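Local coordinates for protein 3-deoxy-D-manno-octulosonate 8-phosphate phosphatase KdsC (Haemophilus influenzae, PDB 4HGP) that hydrolyses 3-deoxy-D-manno-octulosonate 8-phosphate to 3-deoxy-D-manno-octulosonate and inorganic phosphate, a magnesium-dependent step in lipopolysaccharide biosynthesis, at residues I12-G17 with I105-V110; L42-L47 with L72-F77; A55-R60 with L82-A87; E6-V11 with Q101-G106. All coordinates share one frame; numbering follows the deposited sequence.

Contact 1 (I12-G17 with I105-V110); sequences ITDVDG and IGDDSV. With MG (magnesium ion), chain B; VN4 (oxido(dioxo)vanadium), chain C.
Asp14 and Asp107 meet over a magnesium ion at the ends of two parallel strands, the metal site of a HAD-family phosphatase. Metal bonds come first. Asp14 OD2 and Asp107 OD1 lie only 3.0 Å apart, a spacing that two carboxylate oxygens tolerate because both bind magnesium, each at 2.0 Å. The carbonyl O of Asp16, a vanadate oxygen and two waters complete six ligands. Asp14 divides its carboxylate between two centres: CG stands anti to the backbone N (chi1 173°), and while OD2 takes the magnesium, OD1 lies 2.1 Å from the vanadium. This contact is consistent with the role of the first aspartate of a HAD DxD motif as the nucleophile.

Hydrogen bonds form a second group. Ile105 N donates to Ile12 O and Asp14 N to Ile105 O, the latter at 3.2 Å and almost straight (174°), tying the strands together just before the two loops close on the magnesium. Backbone N-H groups of Val15 and Asp16 both reach vanadate O1, the Asp16 N bond being 2.8 Å long. Apolar contact is slight: Ile105 CG2 lies 3.6 Å from Thr13 CB, while Thr13 OG1 donates to Asp14 O.

Arg39 of the second subunit pairs with Asp107 OD2, and Lys34 with Asp16 OD1. Strand 53-57 flanks strand 10-13 across from strand 102-106, while Lys84 of helix 84-95 touches Asp14.

Contact 2 (L42-L47 with L72-F77); sequences LGIKML and LGIKLF. With KDO (3-deoxy-alpha-D-manno-oct-2-ulopyranosonic acid), chain D.
Leu72 meets helix 38-49 twice, with its side chain against Ile44 and its carbonyl against Lys45. The isobutyl group crosses the Ile44 side chain at about a right angle, and the two methyls, Leu72 CD1 and Ile44 CD1, come within 3.5 Å. Ile44 sends CG1 opposite its carbonyl carbon (chi1 -79°), which carries CD1 out to this meeting and leaves CG2 for a different neighbour. The carbonyl of Leu72 receives Lys45 NZ at 3.0 Å, the donor standing 50° out of the carbonyl plane. Bends at chi2 and chi3 fold the lysine chain back over this oxygen, and Lys45 CD also lies 3.4 Å from Leu72 O. Because that carbonyl belongs to the last turn of helix 63-72, the bond places the ammonium group at the helix C-terminus, where the dipole would favour a positive charge.

Gly73 follows with positive phi (79°), closing the helix in a Schellman motif. Ile74 then turns CD1 to within 4.2 Å of Ile44 CG2, extending the apolar patch before the chain enters strand 76-78.

Lys45 probably takes part in binding the substrate, as in related enzymes, and at the start of the same segment Leu42 N lies 2.9 Å from O2 of a bound KDO. Behind Ile44 stands Phe148 of helix 147-158; beyond Ile74 lies Val56 of strand 53-57, where the helix layer meets the parallel sheet.

Contact 3 (A55-R60 with L82-A87); sequences AVLSGR and LEKETA. With KDO (3-deoxy-alpha-D-manno-oct-2-ulopyranosonic acid), chain E; VN4 (oxido(dioxo)vanadium), chain C.
Leu57 and Lys84 bury the most surface here, running past each other in opposite directions where strand 53-57 faces the start of helix 84-95. Leu57 CD2 rides on the lysine's aliphatic stem, 3.8 Å from Lys84 CB, and the other branch, CD1, reaches 3.6 Å from Ala87 CB one turn further along the helix. Beyond CG the lysine is fully extended, so its ammonium group is delivered past the leucine to the strand end. There Lys84 NZ makes a weak bond to Leu57 O, 3.4 Å away. Lys84 NZ also meets vanadate O3, at a modelled distance too short to be taken literally.

Gly59, the third main participant, offers its backbone. Its CA packs 3.7 Å from Leu82 CD2, while Gly59 N donates to vanadate O3 at 2.8 Å. Leu82 CD2 also touches KDO C8, and Arg60 NH1 comes 2.7 Å from the sugar's carboxylate oxygen O1A.

Asp111 and Tyr104 also hold Lys84 NZ. Whatever its exact distance, a lysine so near the vanadate, together with the N-H of Gly59, would be expected to draw off negative charge, consistent with the part such a lysine plays in HAD phosphatases as the phosphoryl group is transferred.

Contact 4 (E6-V11 with Q101-G106); sequences ENIKFV and QTAYIG
Phe10 and Thr102 lie side by side, paired in the parallel sheet at the centre of this Rossmann-like HAD fold, on neighbouring strands 10-13 and 102-106. From the phenylalanine CB outward, the first neighbours are Gln101 O and Thr102 OG1, the latter 4.1 Å away. CG stands opposite the backbone N (chi1 -169°), swinging the ring along the threonine. Its CD2 then finds both branches of Thr102, OG1 and CG2; OG1 approaches the ring at its edge, near the ring plane, while its own hydrogen bond goes to Thr98 O. At the far end, CZ reaches Ala55 CB of the next strand, and helix 84-95 packs on this face through Leu91 and Ala95.

The other face carries Val11 and Ala103. Ile8 joins them with CG2 set 4.0 Å from Ala103 CB, and helix 147-158 covers Val11 through Phe148, Met151 and Ile155.

The backbone ladder starts where the chain is still loop. Gln101 O accepts from Lys9 N at 2.8 Å, in the carbonyl plane and on a lone pair, and more weakly from Phe10 N. One step on, Ala103 N donates to Phe10 O over 2.9 Å, with an N-H...O angle of 168°.

Overall arrangement
All four contacts are largely buried and reach one parallel sheet, yet their chemistry changes along it. Contacts 1 and 4 use the same two strands, 10-13 and 102-106, with centres 14 Å apart: contact 4 is apolar pairing with backbone bonds, contact 1 the charged, metal-bound end. Contact 3 joins contact 1 at the vanadate, adding a lysine and an N-H where contact 1 gives the Asp14 carboxylate, two N-H groups and the magnesium ligands; both touch the second subunit. Contact 2, on the other side of the chain's centre from contact 1, mixes apolar packing with a partly exposed lysine, beside a different KDO. The backbones of Ala55 and Leu57 link contact 3 to Thr13 of contact 1.

Contact 1 (I12-G17 with I105-V110)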
loop_
_atom_site.group_PDB
_atom_site.type_symbol
_atom_site.label_atom_id
_atom_site.label_comp_id
_atom_site.label_asym_id
_atom_site.label_seq_id
_atom_site.Cartn_x
_atom_site.Cartn_y
_atom_site.Cartn_z
ATOM N N ILE A 12 6.769 0.524 25.445
ATOM C CA ILE A 12 7.118 -0.692 24.723
ATOM C C ILE A 12 6.179 -0.882 23.532
ATOM O O ILE A 12 4.958 -0.816 23.677
ATOM C CB ILE A 12 7.037 -1.919 25.635
ATOM C CG1 ILE A 12 7.916 -1.710 26.874
ATOM C CG2 ILE A 12 7.414 -3.177 24.863
ATOM C CD1 ILE A 12 7.826 -2.840 27.891
ATOM N N THR A 13 6.747 -1.098 22.351
ATOM C CA THR A 13 5.922 -1.245 21.160
ATOM C C THR A 13 6.120 -2.573 20.435
ATOM O O THR A 13 7.233 -3.074 20.295
ATOM C CB THR A 13 6.124 -0.068 20.178
ATOM O OG1 THR A 13 5.189 -0.170 19.095
ATOM C CG2 THR A 13 7.556 -0.036 19.631
ATOM N N ASP A 14 5.008 -3.140 19.994
ATOM C CA ASP A 14 5.021 -4.255 19.073
ATOM C C ASP A 14 5.390 -3.720 17.680
ATOM O O ASP A 14 5.284 -2.525 17.432
ATOM C CB ASP A 14 3.638 -4.882 19.049
ATOM C CG ASP A 14 3.512 -5.926 17.997
ATOM O OD1 ASP A 14 4.398 -6.800 17.955
ATOM O OD2 ASP A 14 2.562 -5.846 17.194
ATOM N N VAL A 15 5.834 -4.587 16.773
ATOM C CA VAL A 15 6.249 -4.115 15.452
ATOM C C VAL A 15 5.218 -4.358 14.365
ATOM O O VAL A 15 4.709 -3.415 13.748
ATOM C CB VAL A 15 7.570 -4.755 15.008
ATOM C CG1 VAL A 15 8.020 -4.180 13.670
ATOM C CG2 VAL A 15 8.624 -4.575 16.087
ATOM N N ASP A 16 4.938 -5.627 14.098
ATOM C CA ASP A 16 4.072 -5.953 12.974
ATOM C C ASP A 16 2.644 -5.556 13.303
ATOM O O ASP A 16 2.072 -6.013 14.307
ATOM C CB ASP A 16 4.167 -7.439 12.605
ATOM C CG ASP A 16 5.597 -7.896 12.370
ATOM O OD1 ASP A 16 6.229 -7.396 11.413
ATOM O OD2 ASP A 16 6.091 -8.756 13.138
ATOM N N GLY A 17 2.085 -4.683 12.469
ATOM C CA GLY A 17 0.723 -4.213 12.644
ATOM C C GLY A 17 0.607 -3.012 13.569
ATOM O O GLY A 17 -0.492 -2.522 13.838
ATOM N N ILE A 105 1.822 -0.633 23.282
ATOM C CA ILE A 105 0.929 -0.497 22.137
ATOM C C ILE A 105 1.009 -1.749 21.248
ATOM O O ILE A 105 2.097 -2.157 20.833
ATOM C CB ILE A 105 1.239 0.796 21.364
ATOM C CG1 ILE A 105 0.391 0.902 20.089
ATOM C CG2 ILE A 105 2.724 0.888 21.062
ATOM C CD1 ILE A 105 0.545 2.223 19.367
ATOM N N GLY A 106 -0.145 -2.368 20.990
ATOM C CA GLY A 106 -0.202 -3.617 20.240
ATOM C C GLY A 106 -1.361 -3.674 19.259
ATOM O O GLY A 106 -2.092 -2.702 19.121
ATOM N N ASP A 107 -1.538 -4.804 18.577
ATOM C CA ASP A 107 -2.634 -4.944 17.616
ATOM C C ASP A 107 -3.309 -6.310 17.560
ATOM O O ASP A 107 -4.286 -6.473 16.834
ATOM C CB ASP A 107 -2.138 -4.636 16.201
ATOM C CG ASP A 107 -1.342 -5.786 15.608
ATOM O OD1 ASP A 107 -0.178 -5.948 16.013
ATOM O OD2 ASP A 107 -1.871 -6.532 14.751
ATOM N N ASP A 108 -2.784 -7.302 18.271
ATOM C CA ASP A 108 -3.302 -8.657 18.124
ATOM C C ASP A 108 -3.215 -9.449 19.429
ATOM O O ASP A 108 -2.675 -8.969 20.424
ATOM C CB ASP A 108 -2.586 -9.383 16.971
ATOM C CG ASP A 108 -3.394 -10.548 16.400
ATOM O OD1 ASP A 108 -4.604 -10.662 16.697
ATOM O OD2 ASP A 108 -2.811 -11.346 15.632
ATOM N N SER A 109 -3.750 -10.663 19.399
ATOM C CA SER A 109 -3.847 -11.534 20.567
ATOM C C SER A 109 -2.532 -11.703 21.335
ATOM O O SER A 109 -2.542 -11.792 22.564
ATOM C CB SER A 109 -4.389 -12.895 20.140
ATOM O OG SER A 109 -5.675 -12.773 19.558
ATOM N N VAL A 110 -1.411 -11.735 20.613
ATOM C CA VAL A 110 -0.089 -11.957 21.205
ATOM C C VAL A 110 0.276 -10.823 22.164
ATOM O O VAL A 110 1.125 -10.970 23.050
ATOM C CB VAL A 110 0.998 -12.093 20.106
ATOM C CG1 VAL A 110 1.222 -10.762 19.396
ATOM C CG2 VAL A 110 2.310 -12.619 20.681
HETATM MG MG MG B . 1.474 -7.065 16.012
HETATM V V VN4 C . 4.552 -8.369 16.564
HETATM O O1 VN4 C . 6.212 -7.294 15.940
HETATM O O2 VN4 C . 2.679 -8.135 15.682
HETATM O O3 VN4 C . 4.738 -9.524 18.293
HETATM O O HOH W 1 0.468 -8.328 14.717
HETATM O O HOH W 2 0.940 -8.223 17.640
#

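Contact 2 (L42-L47 with L72-F77)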
loop_
_atom_site.group_PDB
_atom_site.type_symbol
_atom_site.label_atom_id
_atom_site.label_comp_id
_atom_site.label_asym_id
_atom_site.label_seq_id
_atom_site.Cartn_x
_atom_site.Cartn_y
_atom_site.Cartn_z
ATOM N N LEU A 42 9.992 9.845 14.013
ATOM C CA LEU A 42 10.189 11.126 14.664
ATOM C C LEU A 42 9.573 11.128 16.050
ATOM O O LEU A 42 10.125 11.723 16.953
ATOM C CB LEU A 42 9.632 12.277 13.835
ATOM C CG LEU A 42 10.242 13.613 14.267
ATOM C CD1 LEU A 42 11.761 13.542 14.276
ATOM C CD2 LEU A 42 9.761 14.735 13.362
ATOM N N GLY A 43 8.434 10.456 16.209
ATOM C CA GLY A 43 7.783 10.351 17.501
ATOM C C GLY A 43 8.648 9.586 18.483
ATOM O O GLY A 43 8.716 9.924 19.670
ATOM N N ILE A 44 9.319 8.553 17.982
ATOM C CA ILE A 44 10.226 7.741 18.796
ATOM C C ILE A 44 11.374 8.582 19.340
ATOM O O ILE A 44 11.711 8.492 20.522
ATOM C CB ILE A 44 10.763 6.516 18.003
ATOM C CG1 ILE A 44 9.705 5.411 17.967
ATOM C CG2 ILE A 44 12.053 5.986 18.623
ATOM C CD1 ILE A 44 9.995 4.300 16.979
ATOM N N LYS A 45 11.951 9.416 18.479
ATOM C CA LYS A 45 13.049 10.302 18.863
ATOM C C LYS A 45 12.610 11.379 19.839
ATOM O O LYS A 45 13.374 11.775 20.716
ATOM C CB LYS A 45 13.668 10.963 17.631
ATOM C CG LYS A 45 14.261 9.993 16.618
ATOM C CD LYS A 45 15.239 9.023 17.261
ATOM C CE LYS A 45 16.413 9.741 17.903
ATOM N NZ LYS A 45 17.461 8.777 18.333
ATOM N N MET A 46 11.377 11.854 19.667
ATOM C CA MET A 46 10.792 12.874 20.536
ATOM C C MET A 46 10.568 12.367 21.956
ATOM O O MET A 46 10.840 13.075 22.927
ATOM C CB MET A 46 9.480 13.396 19.945
ATOM C CG MET A 46 9.658 14.266 18.712
ATOM S SD MET A 46 8.102 14.745 17.948
ATOM C CE MET A 46 8.656 15.891 16.698
ATOM N N LEU A 47 10.073 11.140 22.075
ATOM C CA LEU A 47 9.865 10.518 23.376
ATOM C C LEU A 47 11.187 10.362 24.119
ATOM O O LEU A 47 11.307 10.747 25.284
ATOM C CB LEU A 47 9.212 9.144 23.218
ATOM C CG LEU A 47 7.728 9.048 22.871
ATOM C CD1 LEU A 47 7.376 7.610 22.507
ATOM C CD2 LEU A 47 6.874 9.512 24.027
ATOM N N LEU A 72 17.152 4.047 14.844
ATOM C CA LEU A 72 16.376 4.900 15.729
ATOM C C LEU A 72 17.035 5.164 17.078
ATOM O O LEU A 72 16.559 5.992 17.845
ATOM C CB LEU A 72 14.985 4.309 15.945
ATOM C CG LEU A 72 14.099 4.253 14.705
ATOM C CD1 LEU A 72 12.788 3.526 15.007
ATOM C CD2 LEU A 72 13.837 5.652 14.177
ATOM N N GLY A 73 18.122 4.465 17.370
ATOM C CA GLY A 73 18.804 4.645 18.638
ATOM C C GLY A 73 18.104 3.922 19.769
ATOM O O GLY A 73 18.273 4.266 20.942
ATOM N N ILE A 74 17.305 2.920 19.420
ATOM C CA ILE A 74 16.603 2.120 20.417
ATOM C C ILE A 74 17.550 1.080 21.023
ATOM O O ILE A 74 18.227 0.356 20.294
ATOM C CB ILE A 74 15.359 1.428 19.806
ATOM C CG1 ILE A 74 14.365 2.484 19.298
ATOM C CG2 ILE A 74 14.701 0.506 20.828
ATOM C CD1 ILE A 74 13.130 1.917 18.645
ATOM N N LYS A 75 17.582 1.009 22.354
ATOM C CA LYS A 75 18.550 0.187 23.079
ATOM C C LYS A 75 17.951 -1.110 23.632
ATOM O O LYS A 75 18.572 -2.172 23.574
ATOM C CB LYS A 75 19.136 1.007 24.234
ATOM C CG LYS A 75 20.595 0.733 24.543
ATOM C CD LYS A 75 20.791 0.162 25.948
ATOM C CE LYS A 75 20.524 -1.340 25.982
ATOM N NZ LYS A 75 21.185 -2.017 27.133
ATOM N N LEU A 76 16.746 -1.016 24.180
ATOM C CA LEU A 76 16.137 -2.129 24.893
ATOM C C LEU A 76 15.106 -2.824 24.009
ATOM O O LEU A 76 14.245 -2.161 23.440
ATOM C CB LEU A 76 15.473 -1.613 26.172
ATOM C CG LEU A 76 16.394 -0.845 27.125
ATOM C CD1 LEU A 76 15.599 -0.151 28.217
ATOM C CD2 LEU A 76 17.425 -1.775 27.715
ATOM N N PHE A 77 15.193 -4.150 23.892
ATOM C CA PHE A 77 14.299 -4.907 23.009
ATOM C C PHE A 77 14.432 -6.424 23.145
ATOM O O PHE A 77 15.510 -6.935 23.404
ATOM C CB PHE A 77 14.497 -4.500 21.535
ATOM C CG PHE A 77 15.919 -4.646 21.031
ATOM C CD1 PHE A 77 16.389 -5.866 20.576
ATOM C CD2 PHE A 77 16.769 -3.551 20.984
ATOM C CE1 PHE A 77 17.682 -5.996 20.105
ATOM C CE2 PHE A 77 18.054 -3.675 20.513
ATOM C CZ PHE A 77 18.514 -4.896 20.074
HETATM C C1 KDO D . 12.548 8.164 10.550
HETATM O O1A KDO D . 13.507 7.535 10.041
HETATM O O1B KDO D . 11.441 7.592 10.694
HETATM C C2 KDO D . 12.701 9.593 10.968
HETATM O O2 KDO D . 11.379 10.049 11.467
HETATM C C3 KDO D . 13.490 9.675 11.839
HETATM C C4 KDO D . 13.958 10.827 12.139
HETATM O O4 KDO D . 15.420 10.593 12.500
HETATM C C5 KDO D . 14.017 11.887 11.103
HETATM O O5 KDO D . 15.241 11.740 10.544
HETATM C C6 KDO D . 12.895 11.998 9.934
HETATM O O6 KDO D . 13.086 10.451 9.783
HETATM C C7 KDO D . 13.153 12.656 8.857
HETATM O O7 KDO D . 14.583 12.633 8.596
HETATM C C8 KDO D . 12.638 14.142 8.944
HETATM O O8 KDO D . 12.494 14.842 7.758
#

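Contact 3 (A55-R60 with L82-A87)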
loop_
_atom_site.group_PDB
_atom_site.type_symbol
_atom_site.label_atom_id
_atom_site.label_comp_id
_atom_site.label_asym_id
_atom_site.label_seq_id
_atom_site.Cartn_x
_atom_site.Cartn_y
_atom_site.Cartn_z
ATOM N N ALA A 55 11.084 0.923 23.942
ATOM C CA ALA A 55 11.523 -0.451 23.719
ATOM C C ALA A 55 10.656 -1.167 22.691
ATOM O O ALA A 55 9.483 -0.835 22.491
ATOM C CB ALA A 55 11.555 -1.231 25.029
ATOM N N VAL A 56 11.252 -2.153 22.031
ATOM C CA VAL A 56 10.560 -2.922 21.024
ATOM C C VAL A 56 10.389 -4.354 21.501
ATOM O O VAL A 56 11.316 -4.945 22.040
ATOM C CB VAL A 56 11.331 -2.890 19.705
ATOM C CG1 VAL A 56 10.726 -3.855 18.720
ATOM C CG2 VAL A 56 11.330 -1.486 19.154
ATOM N N LEU A 57 9.185 -4.893 21.324
ATOM C CA LEU A 57 8.877 -6.268 21.688
ATOM C C LEU A 57 8.119 -6.935 20.544
ATOM O O LEU A 57 6.975 -6.579 20.263
ATOM C CB LEU A 57 8.044 -6.301 22.973
ATOM C CG LEU A 57 7.686 -7.666 23.561
ATOM C CD1 LEU A 57 8.928 -8.534 23.713
ATOM C CD2 LEU A 57 6.981 -7.487 24.892
ATOM N N SER A 58 8.764 -7.900 19.895
ATOM C CA SER A 58 8.213 -8.532 18.699
ATOM C C SER A 58 8.322 -10.051 18.747
ATOM O O SER A 58 9.321 -10.590 19.211
ATOM C CB SER A 58 8.930 -8.009 17.446
ATOM O OG SER A 58 8.430 -8.617 16.269
ATOM N N GLY A 59 7.293 -10.734 18.256
ATOM C CA GLY A 59 7.316 -12.180 18.147
ATOM C C GLY A 59 8.117 -12.657 16.948
ATOM O O GLY A 59 8.326 -13.858 16.764
ATOM N N ARG A 60 8.550 -11.712 16.119
ATOM C CA ARG A 60 9.417 -12.009 14.983
ATOM C C ARG A 60 10.754 -11.292 15.119
ATOM O O ARG A 60 10.854 -10.251 15.771
ATOM C CB ARG A 60 8.761 -11.594 13.657
ATOM C CG ARG A 60 7.428 -12.253 13.369
ATOM C CD ARG A 60 7.055 -12.063 11.914
ATOM N NE ARG A 60 8.026 -12.716 11.043
ATOM C CZ ARG A 60 7.925 -13.967 10.614
ATOM N NH1 ARG A 60 6.880 -14.713 10.960
ATOM N NH2 ARG A 60 8.871 -14.475 9.838
ATOM N N LEU A 82 7.291 -14.585 21.763
ATOM C CA LEU A 82 5.846 -14.741 21.640
ATOM C C LEU A 82 5.117 -14.741 22.977
ATOM O O LEU A 82 3.912 -14.492 23.033
ATOM C CB LEU A 82 5.520 -16.019 20.867
ATOM C CG LEU A 82 5.758 -15.907 19.361
ATOM C CD1 LEU A 82 5.543 -17.249 18.701
ATOM C CD2 LEU A 82 4.828 -14.872 18.769
ATOM N N GLU A 83 5.844 -15.041 24.045
ATOM C CA GLU A 83 5.301 -14.916 25.385
ATOM C C GLU A 83 5.781 -13.572 25.907
ATOM O O GLU A 83 6.961 -13.406 26.220
ATOM C CB GLU A 83 5.772 -16.072 26.268
ATOM C CG GLU A 83 5.103 -16.136 27.647
ATOM C CD GLU A 83 5.776 -15.228 28.664
ATOM O OE1 GLU A 83 6.991 -15.412 28.917
ATOM O OE2 GLU A 83 5.088 -14.332 29.206
ATOM N N LYS A 84 4.862 -12.610 25.983
ATOM C CA LYS A 84 5.247 -11.209 26.148
ATOM C C LYS A 84 5.058 -10.627 27.547
ATOM O O LYS A 84 5.496 -9.508 27.814
ATOM C CB LYS A 84 4.528 -10.338 25.118
ATOM C CG LYS A 84 4.993 -10.553 23.692
ATOM C CD LYS A 84 4.356 -9.557 22.759
ATOM C CE LYS A 84 4.870 -9.745 21.359
ATOM N NZ LYS A 84 4.333 -8.716 20.432
ATOM N N GLU A 85 4.416 -11.373 28.441
ATOM C CA GLU A 85 4.253 -10.898 29.808
ATOM C C GLU A 85 5.588 -10.812 30.519
ATOM O O GLU A 85 5.954 -9.754 31.016
ATOM C CB GLU A 85 3.326 -11.795 30.612
ATOM C CG GLU A 85 3.257 -11.394 32.075
ATOM C CD GLU A 85 2.359 -12.301 32.878
ATOM O OE1 GLU A 85 1.261 -12.640 32.385
ATOM O OE2 GLU A 85 2.751 -12.681 33.997
ATOM N N THR A 86 6.304 -11.932 30.583
ATOM C CA THR A 86 7.626 -11.943 31.201
ATOM C C THR A 86 8.564 -10.989 30.473
ATOM O O THR A 86 9.401 -10.350 31.094
ATOM C CB THR A 86 8.255 -13.355 31.245
ATOM O OG1 THR A 86 8.322 -13.905 29.924
ATOM C CG2 THR A 86 7.435 -14.288 32.138
ATOM N N ALA A 87 8.405 -10.878 29.158
ATOM C CA ALA A 87 9.258 -9.993 28.369
ATOM C C ALA A 87 9.092 -8.529 28.787
ATOM O O ALA A 87 10.068 -7.788 28.886
ATOM C CB ALA A 87 8.976 -10.162 26.890
HETATM C C1 KDO E . 3.098 -14.464 10.799
HETATM O O1A KDO E . 4.243 -14.674 10.330
HETATM O O1B KDO E . 2.189 -14.045 10.043
HETATM C C2 KDO E . 2.808 -14.686 12.250
HETATM O O2 KDO E . 1.396 -14.290 12.483
HETATM C C3 KDO E . 2.937 -15.827 12.515
HETATM C C4 KDO E . 3.003 -16.169 13.746
HETATM O O4 KDO E . 4.007 -17.315 13.799
HETATM C C5 KDO E . 3.517 -15.204 14.749
HETATM O O5 KDO E . 4.847 -15.452 14.798
HETATM C C6 KDO E . 3.268 -13.607 14.599
HETATM O O6 KDO E . 3.697 -13.811 13.106
HETATM C C7 KDO E . 4.017 -12.777 15.240
HETATM O O7 KDO E . 5.326 -13.367 15.464
HETATM C C8 KDO E . 3.370 -12.348 16.610
HETATM O O8 KDO E . 3.850 -11.198 17.215
HETATM V V VN4 C . 4.552 -8.369 16.564
HETATM O O1 VN4 C . 6.212 -7.294 15.940
HETATM O O2 VN4 C . 2.679 -8.135 15.682
HETATM O O3 VN4 C . 4.738 -9.524 18.293
#

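Contact 4 (E6-V11 with Q101-G106)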
loop_
_atom_site.group_PDB
_atom_site.type_symbol
_atom_site.label_atom_id
_atom_site.label_comp_id
_atom_site.label_asym_id
_atom_site.label_seq_id
_atom_site.Cartn_x
_atom_site.Cartn_y
_atom_site.Cartn_z
ATOM N N GLU A 6 0.427 11.033 32.252
ATOM C CA GLU A 6 1.320 11.951 32.948
ATOM C C GLU A 6 2.532 11.285 33.584
ATOM O O GLU A 6 3.566 11.923 33.795
ATOM C CB GLU A 6 0.542 12.681 34.040
ATOM C CG GLU A 6 0.033 14.019 33.619
ATOM C CD GLU A 6 -0.656 14.763 34.738
ATOM O OE1 GLU A 6 -0.696 14.253 35.879
ATOM O OE2 GLU A 6 -1.162 15.866 34.473
ATOM N N ASN A 7 2.400 10.009 33.913
ATOM C CA ASN A 7 3.451 9.323 34.648
ATOM C C ASN A 7 4.173 8.257 33.829
ATOM O O ASN A 7 4.863 7.399 34.380
ATOM C CB ASN A 7 2.883 8.736 35.940
ATOM C CG ASN A 7 2.339 9.806 36.877
ATOM O OD1 ASN A 7 2.872 10.920 36.955
ATOM N ND2 ASN A 7 1.274 9.471 37.595
ATOM N N ILE A 8 4.019 8.319 32.510
ATOM C CA ILE A 8 4.709 7.388 31.632
ATOM C C ILE A 8 6.168 7.788 31.425
ATOM O O ILE A 8 6.474 8.926 31.047
ATOM C CB ILE A 8 4.003 7.222 30.268
ATOM C CG1 ILE A 8 2.579 6.697 30.461
ATOM C CG2 ILE A 8 4.801 6.287 29.369
ATOM C CD1 ILE A 8 2.474 5.526 31.422
ATOM N N LYS A 9 7.064 6.841 31.694
ATOM C CA LYS A 9 8.496 7.047 31.539
ATOM C C LYS A 9 9.077 6.018 30.574
ATOM O O LYS A 9 10.262 6.050 30.249
ATOM C CB LYS A 9 9.186 6.928 32.899
ATOM C CG LYS A 9 8.627 7.854 33.961
ATOM C CD LYS A 9 9.040 9.294 33.700
ATOM C CE LYS A 9 10.544 9.432 33.763
ATOM N NZ LYS A 9 10.979 10.783 33.367
ATOM N N PHE A 10 8.235 5.103 30.108
ATOM C CA PHE A 10 8.709 3.984 29.302
ATOM C C PHE A 10 7.605 3.502 28.372
ATOM O O PHE A 10 6.480 3.279 28.808
ATOM C CB PHE A 10 9.149 2.846 30.225
ATOM C CG PHE A 10 9.890 1.732 29.528
ATOM C CD1 PHE A 10 10.657 1.982 28.400
ATOM C CD2 PHE A 10 9.816 0.434 30.014
ATOM C CE1 PHE A 10 11.339 0.957 27.764
ATOM C CE2 PHE A 10 10.493 -0.597 29.387
ATOM C CZ PHE A 10 11.259 -0.333 28.261
ATOM N N VAL A 11 7.935 3.356 27.093
ATOM C CA VAL A 11 6.992 2.849 26.101
ATOM C C VAL A 11 7.542 1.606 25.408
ATOM O O VAL A 11 8.641 1.631 24.846
ATOM C CB VAL A 11 6.678 3.897 25.012
ATOM C CG1 VAL A 11 5.752 3.300 23.973
ATOM C CG2 VAL A 11 6.072 5.157 25.623
ATOM N N GLN A 101 4.446 3.072 35.233
ATOM C CA GLN A 101 5.185 4.062 34.459
ATOM C C GLN A 101 5.336 3.590 33.013
ATOM O O GLN A 101 5.958 4.269 32.189
ATOM C CB GLN A 101 6.574 4.298 35.072
ATOM C CG GLN A 101 6.577 5.061 36.406
ATOM C CD GLN A 101 7.936 5.065 37.103
ATOM O OE1 GLN A 101 8.706 4.105 37.015
ATOM N NE2 GLN A 101 8.233 6.155 37.804
ATOM N N THR A 102 4.777 2.424 32.703
ATOM C CA THR A 102 4.994 1.806 31.393
ATOM C C THR A 102 3.740 1.744 30.521
ATOM O O THR A 102 2.673 1.347 30.981
ATOM C CB THR A 102 5.571 0.372 31.518
ATOM O OG1 THR A 102 6.733 0.382 32.352
ATOM C CG2 THR A 102 5.939 -0.186 30.150
ATOM N N ALA A 103 3.890 2.130 29.255
ATOM C CA ALA A 103 2.816 2.038 28.267
ATOM C C ALA A 103 3.163 1.058 27.147
ATOM O O ALA A 103 4.311 0.994 26.707
ATOM C CB ALA A 103 2.514 3.404 27.687
ATOM N N TYR A 104 2.170 0.295 26.689
ATOM C CA TYR A 104 2.384 -0.696 25.634
ATOM C C TYR A 104 1.378 -0.474 24.521
ATOM O O TYR A 104 0.219 -0.178 24.781
ATOM C CB TYR A 104 2.238 -2.130 26.168
ATOM C CG TYR A 104 2.570 -3.213 25.151
ATOM C CD1 TYR A 104 3.861 -3.715 25.046
ATOM C CD2 TYR A 104 1.596 -3.728 24.292
ATOM C CE1 TYR A 104 4.178 -4.702 24.122
ATOM C CE2 TYR A 104 1.908 -4.710 23.360
ATOM C CZ TYR A 104 3.204 -5.196 23.284
ATOM O OH TYR A 104 3.544 -6.175 22.370
ATOM N N ILE A 105 1.822 -0.633 23.282
ATOM C CA ILE A 105 0.929 -0.497 22.137
ATOM C C ILE A 105 1.009 -1.749 21.248
ATOM O O ILE A 105 2.097 -2.157 20.833
ATOM C CB ILE A 105 1.239 0.796 21.364
ATOM C CG1 ILE A 105 0.391 0.902 20.089
ATOM C CG2 ILE A 105 2.724 0.888 21.062
ATOM C CD1 ILE A 105 0.545 2.223 19.367
ATOM N N GLY A 106 -0.145 -2.368 20.990
ATOM C CA GLY A 106 -0.202 -3.617 20.240
ATOM C C GLY A 106 -1.361 -3.674 19.259
ATOM O O GLY A 106 -2.092 -2.702 19.121
#